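Local coordinates for protein C alpha-dehydrogenase (Sphingobium sp. SYK-6, PDB 4YAG) that is an NAD-dependent short-chain dehydrogenase of lignin beta-aryl ether breakdown, binds NADH and probably oxidises the C-alpha alcohol of these ethers to a ketone, at residues A146-M151 against A164-T169; G5-I10 against R76-V81. All coordinates share one frame; numbering follows the deposited sequence.

Contact 1 of 2, residues A146-M151 against A164-T169; sequences AGLTPM and AVITLT
Ile166 reaches from its helix to the backbone of Gly147 and the side chain of Leu148, and its longer branch makes both touches. At CB the chain forks. CG1 stands beside the backbone N (chi1 -64°), directed at the loop, while CG2, anti to that N, takes no part in them. From CG1 the chain runs out extended (chi2 169°), carrying CD1 onto the loop. This methyl lies over the face of the Gly147-Leu148 peptide, with Ile166 CD1 3.9 Å from both Gly147 C and Gly147 O. Gly147 suits the place: a CB there would point toward the helix and press tightly on Ile166 CD1, so the bare CA leaves room for the methyl to rest on the backbone. Ile166 CD1 also meets Leu148 CD1 at 4.1 Å, the two side chains crossing at about a right angle. In this short-chain dehydrogenase with a Rossmann fold, 146-151 belongs to the loop that follows strand 137-142. Segment 164-169 lies on helix 156-177, whose earlier residues Tyr158 and Lys162 form the family's YxxxK signature and bind NADH. The contact thus sets the loop against the helix just beyond them. Branched apolar residues fit here: Ile166 also packs on Val185 and Met187 of strand 181-187, while Leu148 lies on Phe263 of helix 256-268 in its own chain and on Leu266 of the second subunit. Farther along the helix, Thr169 OG1 turns back and donates to Val165 O at 2.8 Å, tilted 25° from the carbonyl plane. Thr169 N reaches Val165 O from the opposite face at 3.0 Å, so two donors grip it. Threonine is apt at this buried site, since its hydroxyl also hydrogen-bonds Asn141 ND2 while its side chain touches Val183 and Val185.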
loop_
_atom_site.group_PDB
_atom_site.type_symbol
_atom_site.label_atom_id
_atom_site.label_comp_id
_atom_site.label_asym_id
_atom_site.label_seq_id
_atom_site.Cartn_x
_atom_site.Cartn_y
_atom_site.Cartn_z
ATOM N N ALA A 146 4.786 -4.573 11.586
ATOM C CA ALA A 146 4.459 -3.143 11.514
ATOM C C ALA A 146 3.387 -2.835 10.461
ATOM O O ALA A 146 2.851 -1.730 10.401
ATOM C CB ALA A 146 5.694 -2.325 11.243
ATOM N N GLY A 147 3.081 -3.812 9.619
ATOM C CA GLY A 147 2.023 -3.664 8.648
ATOM C C GLY A 147 0.683 -4.069 9.213
ATOM O O GLY A 147 -0.330 -3.924 8.528
ATOM N N LEU A 148 0.675 -4.535 10.456
ATOM C CA LEU A 148 -0.533 -5.080 11.076
ATOM C C LEU A 148 -0.896 -4.387 12.390
ATOM O O LEU A 148 -2.048 -4.004 12.597
ATOM C CB LEU A 148 -0.318 -6.568 11.337
ATOM C CG LEU A 148 -1.508 -7.492 11.304
ATOM C CD1 LEU A 148 -2.159 -7.431 9.913
ATOM C CD2 LEU A 148 -1.028 -8.907 11.643
ATOM N N THR A 149 0.063 -4.243 13.295
ATOM C CA THR A 149 -0.166 -3.590 14.571
ATOM C C THR A 149 -0.106 -2.075 14.401
ATOM O O THR A 149 0.616 -1.577 13.545
ATOM C CB THR A 149 0.854 -4.071 15.620
ATOM O OG1 THR A 149 0.361 -3.828 16.946
ATOM C CG2 THR A 149 2.201 -3.416 15.432
ATOM N N PRO A 150 -0.868 -1.324 15.209
ATOM C CA PRO A 150 -0.849 0.124 14.968
ATOM C C PRO A 150 0.527 0.744 15.176
ATOM O O PRO A 150 1.199 0.421 16.141
ATOM C CB PRO A 150 -1.819 0.656 16.020
ATOM C CG PRO A 150 -2.799 -0.479 16.188
ATOM C CD PRO A 150 -1.945 -1.717 16.139
ATOM N N MET A 151 0.901 1.647 14.270
ATOM C CA MET A 151 2.210 2.278 14.300
ATOM C C MET A 151 2.063 3.789 14.384
ATOM O O MET A 151 1.053 4.344 13.940
ATOM C CB MET A 151 2.986 1.917 13.039
ATOM C CG MET A 151 3.261 0.416 12.915
ATOM S SD MET A 151 4.380 -0.245 14.181
ATOM C CE MET A 151 5.922 0.508 13.702
ATOM N N ALA A 164 0.354 -3.016 2.743
ATOM C CA ALA A 164 0.038 -3.319 1.359
ATOM C C ALA A 164 0.618 -4.670 0.930
ATOM O O ALA A 164 -0.012 -5.398 0.183
ATOM C CB ALA A 164 0.526 -2.226 0.435
ATOM N N VAL A 165 1.829 -4.984 1.378
ATOM C CA VAL A 165 2.430 -6.261 1.019
ATOM C C VAL A 165 1.644 -7.442 1.578
ATOM O O VAL A 165 1.520 -8.495 0.939
ATOM C CB VAL A 165 3.904 -6.307 1.496
ATOM C CG1 VAL A 165 4.503 -7.712 1.294
ATOM C CG2 VAL A 165 4.710 -5.285 0.738
ATOM N N ILE A 166 1.114 -7.292 2.784
ATOM C CA ILE A 166 0.309 -8.347 3.354
ATOM C C ILE A 166 -0.922 -8.599 2.457
ATOM O O ILE A 166 -1.217 -9.725 2.078
ATOM C CB ILE A 166 -0.119 -8.001 4.795
ATOM C CG1 ILE A 166 1.114 -7.916 5.712
ATOM C CG2 ILE A 166 -1.125 -9.021 5.289
ATOM C CD1 ILE A 166 0.814 -7.317 7.086
ATOM N N THR A 167 -1.642 -7.527 2.121
ATOM C CA THR A 167 -2.848 -7.648 1.299
ATOM C C THR A 167 -2.508 -8.162 -0.101
ATOM O O THR A 167 -3.218 -8.991 -0.650
ATOM C CB THR A 167 -3.564 -6.305 1.240
ATOM O OG1 THR A 167 -3.937 -5.945 2.577
ATOM C CG2 THR A 167 -4.813 -6.361 0.356
ATOM N N LEU A 168 -1.430 -7.645 -0.681
ATOM C CA LEU A 168 -0.958 -8.121 -1.982
ATOM C C LEU A 168 -0.839 -9.635 -1.970
ATOM O O LEU A 168 -1.298 -10.332 -2.882
ATOM C CB LEU A 168 0.389 -7.466 -2.287
ATOM C CG LEU A 168 1.180 -8.022 -3.478
ATOM C CD1 LEU A 168 0.429 -7.717 -4.774
ATOM C CD2 LEU A 168 2.582 -7.473 -3.509
ATOM N N THR A 169 -0.199 -10.153 -0.933
ATOM C CA THR A 169 0.085 -11.579 -0.867
ATOM C C THR A 169 -1.213 -12.370 -0.752
ATOM O O THR A 169 -1.411 -13.390 -1.414
ATOM C CB THR A 169 1.016 -11.914 0.299
ATOM O OG1 THR A 169 2.183 -11.092 0.241
ATOM C CG2 THR A 169 1.423 -13.371 0.238
#

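Contact 2 of 2, residues G5-I10 against R76-V81; sequences GTTAFI and RECEAV
Cys78 alone brings 76-81 into touch with 5-10, meeting Thr7 and Phe9 where helix 68-82 lies against the first strand of the Rossmann fold. Arg76 begins the segment on the solvent side, and Arg76 O accepts from Ala80 N at 3.0 Å. Glu77 turns OE2 to His59 NE2 on the edge strand 58-62. Cys78 then faces the sheet, a small side chain that lets the helix settle close. Its sulfur is anti to the backbone N (chi1 -177°), which extends it toward two residues projecting from the same face of the strand. Cys78 SG lies 4.2 Å from Thr7 CG2 and 4.0 Å from Phe9 CD2. Its approach to the Phe9 ring is an oblique sulfur-aromatic contact, with Cys78 SG 5.2 Å from the ring centroid and 68° off the normal. Phe9, large, flat and apolar, lies between helix and sheet, packing also on Val33 and Leu88 and meeting the ring of Phe126. Glu79 and Ala80 continue the exposed side, and Val81, whose N bonds Glu77 O, packs on His59. Threonine's two branches divide the work: Thr7 OG1 bonds to Met82 O, just beyond the segment, while CG2, anti to the backbone N, faces Cys78 SG.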
loop_
_atom_site.group_PDB
_atom_site.type_symbol
_atom_site.label_atom_id
_atom_site.label_comp_id
_atom_site.label_asym_id
_atom_site.label_seq_id
_atom_site.Cartn_x
_atom_site.Cartn_y
_atom_site.Cartn_z
ATOM N N GLY A 5 16.733 -29.583 -5.006
ATOM C CA GLY A 5 17.001 -29.417 -6.426
ATOM C C GLY A 5 16.411 -28.149 -7.043
ATOM O O GLY A 5 16.714 -27.861 -8.197
ATOM N N THR A 6 15.594 -27.396 -6.295
ATOM C CA THR A 6 14.990 -26.175 -6.834
ATOM C C THR A 6 16.018 -25.076 -6.881
ATOM O O THR A 6 17.119 -25.213 -6.331
ATOM C CB THR A 6 13.835 -25.606 -5.975
ATOM O OG1 THR A 6 14.323 -25.267 -4.668
ATOM C CG2 THR A 6 12.672 -26.584 -5.879
ATOM N N THR A 7 15.658 -23.979 -7.547
ATOM C CA THR A 7 16.430 -22.747 -7.447
ATOM C C THR A 7 15.571 -21.659 -6.802
ATOM O O THR A 7 14.395 -21.476 -7.167
ATOM C CB THR A 7 16.888 -22.266 -8.819
ATOM O OG1 THR A 7 17.811 -23.217 -9.371
ATOM C CG2 THR A 7 17.550 -20.883 -8.721
ATOM N N ALA A 8 16.167 -20.964 -5.843
ATOM C CA ALA A 8 15.507 -19.877 -5.123
ATOM C C ALA A 8 16.181 -18.561 -5.476
ATOM O O ALA A 8 17.409 -18.441 -5.377
ATOM C CB ALA A 8 15.566 -20.118 -3.617
ATOM N N PHE A 9 15.385 -17.581 -5.897
ATOM C CA PHE A 9 15.846 -16.235 -6.168
ATOM C C PHE A 9 15.436 -15.381 -4.981
ATOM O O PHE A 9 14.227 -15.255 -4.687
ATOM C CB PHE A 9 15.189 -15.732 -7.448
ATOM C CG PHE A 9 15.613 -14.336 -7.854
ATOM C CD1 PHE A 9 14.904 -13.235 -7.449
ATOM C CD2 PHE A 9 16.714 -14.143 -8.643
ATOM C CE1 PHE A 9 15.290 -11.963 -7.830
ATOM C CE2 PHE A 9 17.122 -12.871 -9.023
ATOM C CZ PHE A 9 16.409 -11.785 -8.628
ATOM N N ILE A 10 16.420 -14.809 -4.291
ATOM C CA ILE A 10 16.187 -14.116 -3.031
ATOM C C ILE A 10 16.668 -12.680 -3.100
ATOM O O ILE A 10 17.869 -12.406 -3.159
ATOM C CB ILE A 10 16.904 -14.819 -1.857
ATOM C CG1 ILE A 10 16.623 -16.328 -1.889
ATOM C CG2 ILE A 10 16.520 -14.202 -0.518
ATOM C CD1 ILE A 10 17.363 -17.090 -0.830
ATOM N N ARG A 76 15.875 -13.300 -16.675
ATOM C CA ARG A 76 16.635 -13.989 -17.721
ATOM C C ARG A 76 17.927 -14.606 -17.189
ATOM O O ARG A 76 18.244 -15.746 -17.519
ATOM C CB ARG A 76 16.968 -13.067 -18.891
ATOM C CG ARG A 76 15.757 -12.688 -19.742
ATOM C CD ARG A 76 16.174 -11.953 -20.987
ATOM N NE ARG A 76 16.775 -10.644 -20.735
ATOM C CZ ARG A 76 16.099 -9.503 -20.617
ATOM N NH1 ARG A 76 14.761 -9.490 -20.660
ATOM N NH2 ARG A 76 16.749 -8.368 -20.401
ATOM N N GLU A 77 18.661 -13.849 -16.376
ATOM C CA GLU A 77 19.968 -14.319 -15.884
ATOM C C GLU A 77 19.775 -15.490 -14.916
ATOM O O GLU A 77 20.491 -16.479 -14.987
ATOM C CB GLU A 77 20.725 -13.161 -15.212
ATOM C CG GLU A 77 22.114 -13.552 -14.685
ATOM C CD GLU A 77 22.967 -12.367 -14.209
ATOM O OE1 GLU A 77 22.530 -11.166 -14.351
ATOM O OE2 GLU A 77 24.090 -12.671 -13.702
ATOM N N CYS A 78 18.790 -15.401 -14.032
ATOM C CA CYS A 78 18.517 -16.493 -13.109
ATOM C C CYS A 78 18.231 -17.781 -13.864
ATOM O O CYS A 78 18.835 -18.834 -13.604
ATOM C CB CYS A 78 17.331 -16.145 -12.217
ATOM S SG CYS A 78 16.965 -17.406 -10.985
ATOM N N GLU A 79 17.321 -17.711 -14.835
ATOM C CA GLU A 79 16.942 -18.903 -15.566
ATOM C C GLU A 79 18.148 -19.481 -16.304
ATOM O O GLU A 79 18.389 -20.681 -16.253
ATOM C CB GLU A 79 15.812 -18.587 -16.552
ATOM C CG GLU A 79 15.216 -19.811 -17.229
ATOM C CD GLU A 79 16.106 -20.408 -18.306
ATOM O OE1 GLU A 79 16.763 -19.647 -19.049
ATOM O OE2 GLU A 79 16.141 -21.653 -18.405
ATOM N N ALA A 80 18.908 -18.614 -16.973
ATOM C CA ALA A 80 20.034 -19.058 -17.805
ATOM C C ALA A 80 21.169 -19.641 -16.979
ATOM O O ALA A 80 21.761 -20.649 -17.355
ATOM C CB ALA A 80 20.561 -17.899 -18.646
ATOM N N VAL A 81 21.478 -18.997 -15.860
ATOM C CA VAL A 81 22.671 -19.379 -15.088
ATOM C C VAL A 81 22.376 -20.486 -14.068
ATOM O O VAL A 81 23.178 -21.411 -13.909
ATOM C CB VAL A 81 23.314 -18.160 -14.400
ATOM C CG1 VAL A 81 24.525 -18.575 -13.530
ATOM C CG2 VAL A 81 23.743 -17.142 -15.445
#

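Both contacts are buried helix contacts of one Rossmann domain, yet they share no element and lie on opposite sides of the chain's centre, their nearest atoms about 14 Å apart. Contact 2 is a helix-on-sheet contact in the N-terminal half, touched by no other chain, and joins segments far apart in sequence through sulfur, an aromatic ring and a methyl. Contact 1 is local in sequence and sets a loop on a helix with aliphatic methyls and the face of a glycine peptide. It borders the second subunit and lies close to the NADH-binding Lys162, whereas contact 2 has the NADH-binding Val65 about 6 Å from Phe9 between side chains. Gly147 and Phe9 both stay about 9 Å from the cofactor.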